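Local structure of formylmethanofuran--tetrahydromethanopterin formyltransferase (Methanosarcina barkeri, 1M5S) at residues Asp171-Ala176 with Ala243-Val248. The protein probably catalyses the reversible transfer of a formyl group from formylmethanofuran to tetrahydromethanopterin, a step of methanogenesis from carbon dioxide. Residues are numbered along the deposited sequence; the frame is centred on the assembly and turned at random.
Sequences DSQMTA and AVYEIV
Tyr245 holds CG beside its backbone N (chi1 -76°), and Gln173 places CG anti to its own N (chi1 -167°); together these torsions bring the phenol oxygen to the aliphatic part of the glutamine. The setting is the alpha/beta sandwich of the proximal lobe, where the first turn of helix 173-187 packs on strand 243-251. Gln173 CG lies 3.3 Å from Tyr245 OH, and the amide and ring planes stand 45° apart. Both polar ends reach across the subunit interface: Tyr245 OH hydrogen-bonds the Glu146 carboxylate of the second subunit, and Gln173 NE2 its backbone carbonyl. The ring meets the helix with its edge: Gln173 O and Ala176 CB lie near its plane, the methyl 3.6 Å from Tyr245 CD2. With the Tyr245 ring cut back to an alanine, a gap would probably open beside Ala176 and the Glu146 carboxylate of the second subunit would lose its phenol partner. Ser172 occupies the helix N-cap, and Thr175 OG1 donates to the syn lone pair of Asp171 OD1 at 2.7 Å. The approach is close where the helix begins, which leaves little room for a larger side chain on the strand: the Ala243 CB methyl sits 3.4 Å from Gln173 CA.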
loop_
_atom_site.group_PDB
_atom_site.type_symbol
_atom_site.label_atom_id
_atom_site.label_comp_id
_atom_site.label_asym_id
_atom_site.label_seq_id
_atom_site.Cartn_x
_atom_site.Cartn_y
_atom_site.Cartn_z
ATOM N N ASP A 171 3.498 -4.504 26.884
ATOM C CA ASP A 171 3.246 -5.811 27.488
ATOM C C ASP A 171 3.546 -6.971 26.538
ATOM O O ASP A 171 3.912 -8.063 26.971
ATOM C CB ASP A 171 1.804 -5.906 28.012
ATOM C CG ASP A 171 0.748 -5.671 26.938
ATOM O OD1 ASP A 171 1.077 -5.373 25.775
ATOM O OD2 ASP A 171 -0.442 -5.813 27.272
ATOM N N SER A 172 3.480 -6.686 25.242
ATOM C CA SER A 172 3.737 -7.677 24.205
ATOM C C SER A 172 4.516 -7.009 23.076
ATOM O O SER A 172 4.528 -5.781 22.966
ATOM C CB SER A 172 2.408 -8.237 23.666
ATOM O OG SER A 172 1.700 -7.261 22.909
ATOM N N GLN A 173 5.143 -7.826 22.232
ATOM C CA GLN A 173 5.860 -7.325 21.071
ATOM C C GLN A 173 4.969 -6.484 20.177
ATOM O O GLN A 173 5.361 -5.395 19.755
ATOM C CB GLN A 173 6.433 -8.483 20.259
ATOM C CG GLN A 173 7.437 -8.050 19.211
ATOM C CD GLN A 173 8.182 -9.219 18.609
ATOM O OE1 GLN A 173 7.595 -10.073 17.943
ATOM N NE2 GLN A 173 9.489 -9.255 18.826
ATOM N N MET A 174 3.775 -6.987 19.878
ATOM C CA MET A 174 2.900 -6.304 18.925
ATOM C C MET A 174 2.256 -5.046 19.493
ATOM O O MET A 174 1.968 -4.116 18.750
ATOM C CB MET A 174 1.829 -7.258 18.396
ATOM C CG MET A 174 2.389 -8.400 17.549
ATOM S SD MET A 174 3.786 -7.935 16.467
ATOM C CE MET A 174 3.044 -6.673 15.416
ATOM N N THR A 175 2.126 -4.978 20.816
ATOM C CA THR A 175 1.691 -3.749 21.479
ATOM C C THR A 175 2.712 -2.634 21.291
ATOM O O THR A 175 2.366 -1.517 20.887
ATOM C CB THR A 175 1.490 -3.958 22.993
ATOM O OG1 THR A 175 0.356 -4.803 23.214
ATOM C CG2 THR A 175 1.266 -2.628 23.695
ATOM N N ALA A 176 3.973 -2.948 21.588
ATOM C CA ALA A 176 5.047 -1.971 21.474
ATOM C C ALA A 176 5.270 -1.582 20.010
ATOM O O ALA A 176 5.451 -0.404 19.700
ATOM C CB ALA A 176 6.334 -2.525 22.089
ATOM N N ALA A 243 8.584 -6.407 25.504
ATOM C CA ALA A 243 9.209 -5.849 24.312
ATOM C C ALA A 243 9.408 -4.346 24.415
ATOM O O ALA A 243 8.594 -3.634 25.011
ATOM C CB ALA A 243 8.373 -6.186 23.073
ATOM N N VAL A 244 10.517 -3.874 23.852
ATOM C CA VAL A 244 10.791 -2.450 23.761
ATOM C C VAL A 244 11.153 -2.118 22.321
ATOM O O VAL A 244 11.872 -2.872 21.660
ATOM C CB VAL A 244 11.976 -2.038 24.668
ATOM C CG1 VAL A 244 12.143 -0.522 24.653
ATOM C CG2 VAL A 244 11.758 -2.540 26.089
ATOM N N TYR A 245 10.589 -1.025 21.817
ATOM C CA TYR A 245 11.017 -0.461 20.541
ATOM C C TYR A 245 11.447 0.979 20.763
ATOM O O TYR A 245 10.924 1.666 21.647
ATOM C CB TYR A 245 9.885 -0.511 19.499
ATOM C CG TYR A 245 9.661 -1.885 18.911
ATOM C CD1 TYR A 245 10.531 -2.409 17.952
ATOM C CD2 TYR A 245 8.611 -2.686 19.354
ATOM C CE1 TYR A 245 10.360 -3.697 17.455
ATOM C CE2 TYR A 245 8.439 -3.970 18.871
ATOM C CZ TYR A 245 9.316 -4.469 17.926
ATOM O OH TYR A 245 9.167 -5.759 17.499
ATOM N N GLU A 246 12.422 1.420 19.975
ATOM C CA GLU A 246 12.893 2.793 20.022
ATOM C C GLU A 246 12.627 3.472 18.682
ATOM O O GLU A 246 12.650 2.827 17.633
ATOM C CB GLU A 246 14.388 2.813 20.339
ATOM C CG GLU A 246 15.035 4.177 20.187
ATOM C CD GLU A 246 16.545 4.149 20.372
ATOM O OE1 GLU A 246 17.143 3.046 20.363
ATOM O OE2 GLU A 246 17.130 5.247 20.521
ATOM N N ILE A 247 12.263 4.749 18.735
ATOM C CA ILE A 247 12.155 5.562 17.535
ATOM C C ILE A 247 13.246 6.628 17.566
ATOM O O ILE A 247 13.336 7.392 18.525
ATOM C CB ILE A 247 10.751 6.206 17.428
ATOM C CG1 ILE A 247 9.705 5.101 17.219
ATOM C CG2 ILE A 247 10.702 7.207 16.276
ATOM C CD1 ILE A 247 8.384 5.591 16.768
ATOM N N VAL A 248 14.193 6.516 16.632
ATOM C CA VAL A 248 15.238 7.523 16.446
ATOM C C VAL A 248 14.789 8.587 15.454
ATOM O O VAL A 248 14.228 8.275 14.408
ATOM C CB VAL A 248 16.550 6.885 15.944
ATOM C CG1 VAL A 248 17.597 7.959 15.704
ATOM C CG2 VAL A 248 17.060 5.882 16.959
#